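Local coordinates for protein pyruvate kinase 1 (Trypanosoma brucei brucei, PDB 4KCT) that transfers the phosphoryl group of phosphoenolpyruvate to ADP, giving pyruvate and ATP, and has an intrinsic decarboxylase activity on oxaloacetate, at residues R20-I24 and N433-V439; K395-S401 and C417-T423. One frame throughout, in Å; residues are numbered along the deposited sequence.

Contact 1. Residues R20-I24 and N433-V439; sequences RANRI and NVTRSVV
The backbone O of N433 lies against the aliphatic part of R23, 3.1 Å from its CG, and finds no hydrogen-bond partner there or elsewhere. A type II turn over T435-V438 then leads into strand 438-442 of the alpha/beta domain and packs on the entry to strand 23-27, the first of the barrel. R436 runs out extended, with CG anti to the backbone N (chi1 -176°), which brings one face of its guanidinium, near the rim, over A21 CB, 3.9 Å from CZ. Its NE reaches OD1 of N22 through a water, while NH2 holds P415 O. S437 N donates to A21 O (2.8 Å), a carbonyl that R436 CA also approaches at 3.5 Å. V438 O receives NH2 of R23 at 2.9 Å, in the guanidinium plane. A water joins R23 NE to the same V438 O, and another bridges NH2, over a longer bond, to S437 O. The bend of R23 at chi2 (-67°) turns its head toward these groups, and NH1 goes back to R20 O and N22 O. A21 and R23 thus tie the two domains together. Backbone carbonyls and water hold the buried guanidinium of R23, which would probably spread its charge over several dipoles.

Contact 2. Residues K395-S401 and C417-T423; sequences KAMLVLS and CPIICVT. With FDP (2,6-di-O-phosphono-beta-D-fructofuranose), chain F.
T423 OG1 is gripped twice: it donates to S401 O (2.8 Å), in the carbonyl plane, and accepts from R425 N. This bond lies beyond the last backbone bond of the strand pair. Within the pair, I420 O accepts from V399 N at 2.8 Å, and L398 CA adds a supplementary CA-H...O contact to I420 O at 3.2 Å. Donors and acceptors alternate between the strands along the pair: M397 N goes to P418 O, I420 N to M397 O, V422 N to V399 O and S401 N to V422 O, the pattern of parallel strands, here at 23° to each other.

Side chains alternate between the two faces. On one, L398 swings CG anti to the backbone N (chi1 171°), and its CD1 meets I420 CG2 and V422 CG2, each at 3.7 Å; helix 455-467 packs over this face. On the other, V399 CG1 sits between backbone N and carbonyl carbon (chi1 58°), where it touches I419 CG2 at 3.8 Å and C421 CB. M397 CG rests on C417 SG at 3.7 Å, while the methionine side chain also touches helices 377-392 and 405-412.

At the C-terminal end of strand 396-400 the chain turns to the ligand. S401 OG donates to O4P of the 6-phosphate of FDP (2.6 Å), and L400 O accepts from the sugar hydroxyl O4 (2.7 Å). N402 N and T403 N in the loop after the strand, and S406 OG in the first turn of helix 405-412, add further bonds to the ligand. Two adjacent parallel strands joined through helix 405-412 form a beta-alpha-beta crossover, and its strand-to-helix loop shapes part of the fructose 2,6-bisphosphate site, the effector site of trypanosomatid pyruvate kinases.

The centres of contacts 1 and 2 lie about 12 Å apart, and contact 2 is nested in the chain loop that contact 1 closes. They share the sheet of the alpha/beta domain, where strand 419-423 stands between 396-400 and 438-442. V439 N and V439 O probably bond I419 O and C421 N, and V438 CG1 packs on C421 CB. Contact 2 lies within that domain, with FDP at one end of its strands. Contact 1 joins the edge of the sheet to strand 23-27, the first of the eight-stranded barrel that holds the pyruvate site. The sheet therefore carries the FDP site at one end of its strands and meets the barrel through the turn leading into its edge strand.

Contact 1. Residues R20-I24 and N433-V439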
loop_
_atom_site.group_PDB
_atom_site.type_symbol
_atom_site.label_atom_id
_atom_site.label_comp_id
_atom_site.label_asym_id
_atom_site.label_seq_id
_atom_site.Cartn_x
_atom_site.Cartn_y
_atom_site.Cartn_z
ATOM N N ARG A 20 -13.255 -23.090 -15.775
ATOM C CA ARG A 20 -12.109 -22.436 -16.401
ATOM C C ARG A 20 -12.565 -21.053 -16.870
ATOM O O ARG A 20 -13.552 -20.937 -17.590
ATOM C CB ARG A 20 -11.644 -23.270 -17.615
ATOM C CG ARG A 20 -10.622 -22.570 -18.506
ATOM C CD ARG A 20 -9.921 -23.593 -19.408
ATOM N NE ARG A 20 -10.876 -24.433 -20.148
ATOM C CZ ARG A 20 -11.531 -24.008 -21.236
ATOM N NH1 ARG A 20 -11.274 -22.790 -21.728
ATOM N NH2 ARG A 20 -12.282 -24.842 -21.932
ATOM N N ALA A 21 -11.804 -20.022 -16.518
ATOM C CA ALA A 21 -12.150 -18.653 -16.887
ATOM C C ALA A 21 -11.590 -18.258 -18.249
ATOM O O ALA A 21 -12.217 -17.488 -18.989
ATOM C CB ALA A 21 -11.653 -17.691 -15.820
ATOM N N ASN A 22 -10.360 -18.688 -18.548
ATOM C CA ASN A 22 -9.722 -18.259 -19.805
ATOM C C ASN A 22 -10.222 -19.033 -21.017
ATOM O O ASN A 22 -10.847 -20.100 -20.885
ATOM C CB ASN A 22 -8.174 -18.359 -19.707
ATOM C CG ASN A 22 -7.615 -17.487 -18.621
ATOM O OD1 ASN A 22 -7.444 -17.940 -17.472
ATOM N ND2 ASN A 22 -7.471 -16.187 -18.916
ATOM N N ARG A 23 -9.999 -18.466 -22.203
ATOM C CA ARG A 23 -10.640 -18.978 -23.418
ATOM C C ARG A 23 -9.573 -19.376 -24.437
ATOM O O ARG A 23 -8.511 -18.765 -24.492
ATOM C CB ARG A 23 -11.590 -17.920 -24.017
ATOM C CG ARG A 23 -12.754 -17.552 -23.067
ATOM C CD ARG A 23 -13.693 -18.739 -22.898
ATOM N NE ARG A 23 -14.733 -18.472 -21.888
ATOM C CZ ARG A 23 -14.798 -19.073 -20.690
ATOM N NH1 ARG A 23 -13.816 -19.886 -20.284
ATOM N NH2 ARG A 23 -15.785 -18.772 -19.854
ATOM N N ILE A 24 -9.893 -20.382 -25.261
ATOM C CA ILE A 24 -8.928 -20.986 -26.184
ATOM C C ILE A 24 -9.389 -20.796 -27.651
ATOM O O ILE A 24 -10.526 -21.128 -28.010
ATOM C CB ILE A 24 -8.739 -22.491 -25.873
ATOM C CG1 ILE A 24 -8.192 -22.651 -24.447
ATOM C CG2 ILE A 24 -7.817 -23.157 -26.910
ATOM C CD1 ILE A 24 -8.255 -24.090 -23.925
ATOM N N ASN A 433 -17.106 -15.200 -26.526
ATOM C CA ASN A 433 -16.106 -16.279 -26.393
ATOM C C ASN A 433 -14.667 -15.790 -26.269
ATOM O O ASN A 433 -13.774 -16.578 -25.873
ATOM C CB ASN A 433 -16.179 -17.257 -27.593
ATOM C CG ASN A 433 -17.271 -18.306 -27.440
ATOM O OD1 ASN A 433 -17.233 -19.104 -26.527
ATOM N ND2 ASN A 433 -18.137 -18.408 -28.440
ATOM N N VAL A 434 -14.385 -14.542 -26.656
ATOM C CA VAL A 434 -13.033 -14.010 -26.383
ATOM C C VAL A 434 -12.886 -13.274 -25.047
ATOM O O VAL A 434 -11.854 -12.682 -24.782
ATOM C CB VAL A 434 -12.460 -13.152 -27.519
ATOM C CG1 VAL A 434 -12.295 -13.984 -28.781
ATOM C CG2 VAL A 434 -13.357 -11.944 -27.786
ATOM N N THR A 435 -13.895 -13.358 -24.188
ATOM C CA THR A 435 -13.881 -12.557 -22.978
ATOM C C THR A 435 -13.837 -13.438 -21.748
ATOM O O THR A 435 -14.646 -14.365 -21.606
ATOM C CB THR A 435 -15.092 -11.607 -22.943
ATOM O OG1 THR A 435 -14.831 -10.518 -23.846
ATOM C CG2 THR A 435 -15.286 -11.050 -21.554
ATOM N N ARG A 436 -12.838 -13.199 -20.889
ATOM C CA ARG A 436 -12.582 -14.083 -19.756
ATOM C C ARG A 436 -13.857 -14.289 -18.919
ATOM O O ARG A 436 -14.533 -13.302 -18.564
ATOM C CB ARG A 436 -11.465 -13.484 -18.885
ATOM C CG ARG A 436 -11.029 -14.366 -17.701
ATOM C CD ARG A 436 -9.948 -13.633 -16.889
ATOM N NE ARG A 436 -9.520 -14.404 -15.722
ATOM C CZ ARG A 436 -10.130 -14.378 -14.533
ATOM N NH1 ARG A 436 -9.675 -15.144 -13.551
ATOM N NH2 ARG A 436 -11.186 -13.583 -14.320
ATOM N N SER A 437 -14.108 -15.546 -18.504
ATOM C CA SER A 437 -15.160 -15.893 -17.476
ATOM C C SER A 437 -16.591 -16.025 -17.989
ATOM O O SER A 437 -17.441 -16.549 -17.287
ATOM C CB SER A 437 -15.167 -14.889 -16.314
ATOM O OG SER A 437 -13.868 -14.708 -15.818
ATOM N N VAL A 438 -16.884 -15.445 -19.148
ATOM C CA VAL A 438 -18.273 -15.294 -19.593
ATOM C C VAL A 438 -18.771 -16.587 -20.194
ATOM O O VAL A 438 -18.014 -17.286 -20.892
ATOM C CB VAL A 438 -18.437 -14.143 -20.622
ATOM C CG1 VAL A 438 -19.864 -14.102 -21.147
ATOM C CG2 VAL A 438 -18.106 -12.816 -19.952
ATOM N N VAL A 439 -19.973 -16.987 -19.775
ATOM C CA VAL A 439 -20.670 -18.123 -20.365
ATOM C C VAL A 439 -22.054 -17.618 -20.789
ATOM O O VAL A 439 -22.765 -17.027 -19.980
ATOM C CB VAL A 439 -20.832 -19.265 -19.331
ATOM C CG1 VAL A 439 -21.604 -20.432 -19.939
ATOM C CG2 VAL A 439 -19.459 -19.744 -18.855
HETATM O O HOH W 1 -7.514 -16.511 -15.177
HETATM O O HOH W 2 -16.461 -19.062 -16.645
HETATM O O HOH W 3 -16.362 -16.632 -22.951
#

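Contact 2. Residues K395-S401 and C417-T423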
loop_
_atom_site.group_PDB
_atom_site.type_symbol
_atom_site.label_atom_id
_atom_site.label_comp_id
_atom_site.label_asym_id
_atom_site.label_seq_id
_atom_site.Cartn_x
_atom_site.Cartn_y
_atom_site.Cartn_z
ATOM N N LYS A 395 -20.904 -17.490 -6.049
ATOM C CA LYS A 395 -20.430 -18.554 -6.951
ATOM C C LYS A 395 -20.635 -18.226 -8.432
ATOM O O LYS A 395 -19.994 -18.831 -9.314
ATOM C CB LYS A 395 -21.080 -19.895 -6.593
ATOM C CG LYS A 395 -20.618 -20.408 -5.240
ATOM C CD LYS A 395 -20.824 -21.894 -5.085
ATOM C CE LYS A 395 -20.235 -22.363 -3.775
ATOM N NZ LYS A 395 -20.894 -23.620 -3.321
ATOM N N ALA A 396 -21.472 -17.238 -8.700
ATOM C CA ALA A 396 -21.622 -16.747 -10.066
ATOM C C ALA A 396 -22.114 -15.324 -10.085
ATOM O O ALA A 396 -22.727 -14.848 -9.121
ATOM C CB ALA A 396 -22.582 -17.655 -10.873
ATOM N N MET A 397 -21.946 -14.682 -11.230
ATOM C CA MET A 397 -22.622 -13.437 -11.500
ATOM C C MET A 397 -23.487 -13.660 -12.722
ATOM O O MET A 397 -23.231 -14.573 -13.509
ATOM C CB MET A 397 -21.591 -12.344 -11.780
ATOM C CG MET A 397 -20.608 -12.131 -10.610
ATOM S SD MET A 397 -19.450 -10.777 -10.956
ATOM C CE MET A 397 -20.562 -9.349 -10.942
ATOM N N LEU A 398 -24.505 -12.834 -12.874
ATOM C CA LEU A 398 -25.436 -12.942 -13.980
ATOM C C LEU A 398 -25.645 -11.526 -14.511
ATOM O O LEU A 398 -25.875 -10.608 -13.724
ATOM C CB LEU A 398 -26.771 -13.513 -13.458
ATOM C CG LEU A 398 -27.986 -13.541 -14.387
ATOM C CD1 LEU A 398 -27.653 -14.280 -15.659
ATOM C CD2 LEU A 398 -29.117 -14.264 -13.654
ATOM N N VAL A 399 -25.489 -11.333 -15.823
ATOM C CA VAL A 399 -25.665 -10.007 -16.428
ATOM C C VAL A 399 -26.522 -10.135 -17.693
ATOM O O VAL A 399 -26.394 -11.111 -18.438
ATOM C CB VAL A 399 -24.294 -9.338 -16.774
ATOM C CG1 VAL A 399 -23.471 -10.214 -17.741
ATOM C CG2 VAL A 399 -24.488 -7.908 -17.326
ATOM N N LEU A 400 -27.477 -9.219 -17.861
ATOM C CA LEU A 400 -28.218 -9.115 -19.142
ATOM C C LEU A 400 -27.465 -8.195 -20.093
ATOM O O LEU A 400 -27.134 -7.061 -19.730
ATOM C CB LEU A 400 -29.632 -8.557 -18.907
ATOM C CG LEU A 400 -30.699 -9.593 -18.496
ATOM C CD1 LEU A 400 -30.171 -10.504 -17.402
ATOM C CD2 LEU A 400 -31.983 -8.893 -18.046
ATOM N N SER A 401 -27.056 -8.723 -21.245
ATOM C CA SER A 401 -26.334 -7.898 -22.207
ATOM C C SER A 401 -26.755 -8.274 -23.600
ATOM O O SER A 401 -26.757 -9.441 -23.947
ATOM C CB SER A 401 -24.808 -8.076 -22.063
ATOM O OG SER A 401 -24.133 -7.160 -22.916
ATOM N N CYS A 417 -15.322 -15.879 -10.341
ATOM C CA CYS A 417 -16.417 -16.845 -10.606
ATOM C C CYS A 417 -16.873 -16.688 -12.050
ATOM O O CYS A 417 -16.557 -15.694 -12.669
ATOM C CB CYS A 417 -17.607 -16.580 -9.666
ATOM S SG CYS A 417 -18.244 -14.880 -9.752
ATOM N N PRO A 418 -17.762 -17.591 -12.530
ATOM C CA PRO A 418 -18.315 -17.445 -13.872
ATOM C C PRO A 418 -19.219 -16.205 -13.999
ATOM O O PRO A 418 -19.874 -15.783 -13.014
ATOM C CB PRO A 418 -19.153 -18.721 -14.053
ATOM C CG PRO A 418 -18.532 -19.704 -13.112
ATOM C CD PRO A 418 -18.103 -18.896 -11.927
ATOM N N ILE A 419 -19.203 -15.599 -15.168
ATOM C CA ILE A 419 -20.151 -14.533 -15.490
ATOM C C ILE A 419 -21.154 -15.074 -16.509
ATOM O O ILE A 419 -20.830 -15.254 -17.693
ATOM C CB ILE A 419 -19.443 -13.355 -16.144
ATOM C CG1 ILE A 419 -18.315 -12.831 -15.251
ATOM C CG2 ILE A 419 -20.446 -12.248 -16.521
ATOM C CD1 ILE A 419 -17.412 -11.856 -15.995
ATOM N N ILE A 420 -22.348 -15.405 -16.037
ATOM C CA ILE A 420 -23.404 -15.840 -16.933
ATOM C C ILE A 420 -24.034 -14.636 -17.617
ATOM O O ILE A 420 -24.488 -13.717 -16.952
ATOM C CB ILE A 420 -24.497 -16.589 -16.148
ATOM C CG1 ILE A 420 -23.878 -17.828 -15.455
ATOM C CG2 ILE A 420 -25.643 -16.989 -17.081
ATOM C CD1 ILE A 420 -24.792 -18.456 -14.429
ATOM N N CYS A 421 -23.993 -14.610 -18.948
ATOM C CA CYS A 421 -24.576 -13.522 -19.681
ATOM C C CYS A 421 -25.804 -14.042 -20.444
ATOM O O CYS A 421 -25.685 -14.938 -21.318
ATOM C CB CYS A 421 -23.570 -12.941 -20.669
ATOM S SG CYS A 421 -24.307 -11.683 -21.763
ATOM N N VAL A 422 -26.972 -13.501 -20.112
ATOM C CA VAL A 422 -28.176 -13.762 -20.898
ATOM C C VAL A 422 -28.325 -12.689 -21.962
ATOM O O VAL A 422 -28.369 -11.473 -21.652
ATOM C CB VAL A 422 -29.442 -13.819 -20.025
ATOM C CG1 VAL A 422 -30.666 -14.111 -20.901
ATOM C CG2 VAL A 422 -29.294 -14.911 -18.963
ATOM N N THR A 423 -28.292 -13.120 -23.216
ATOM C CA THR A 423 -28.291 -12.202 -24.320
ATOM C C THR A 423 -29.448 -12.492 -25.271
ATOM O O THR A 423 -29.919 -13.622 -25.369
ATOM C CB THR A 423 -26.933 -12.242 -25.089
ATOM O OG1 THR A 423 -26.942 -11.252 -26.116
ATOM C CG2 THR A 423 -26.700 -13.614 -25.713
HETATM P P1 FDP F . -32.750 -4.462 -21.657
HETATM O O1P FDP F . -33.262 -4.981 -20.330
HETATM O O2P FDP F . -32.582 -5.567 -22.669
HETATM O O3P FDP F . -33.444 -3.211 -22.171
HETATM O O1 FDP F . -31.807 -1.183 -21.604
HETATM C C1 FDP F . -31.625 -1.815 -20.334
HETATM C C2 FDP F . -30.667 -2.989 -20.508
HETATM O O2 FDP F . -31.199 -4.011 -21.396
HETATM C C3 FDP F . -30.256 -3.619 -19.181
HETATM O O3 FDP F . -31.290 -4.431 -18.632
HETATM C C4 FDP F . -29.073 -4.460 -19.631
HETATM O O4 FDP F . -28.246 -4.903 -18.540
HETATM C C5 FDP F . -28.353 -3.477 -20.542
HETATM O O5 FDP F . -29.395 -2.558 -21.035
HETATM C C6 FDP F . -27.674 -4.203 -21.697
HETATM O O6 FDP F . -26.773 -3.286 -22.322
HETATM P P2 FDP F . -25.664 -3.854 -23.356
HETATM O O4P FDP F . -24.723 -4.710 -22.490
HETATM O O5P FDP F . -26.472 -4.637 -24.344
HETATM O O6P FDP F . -24.996 -2.618 -23.904
#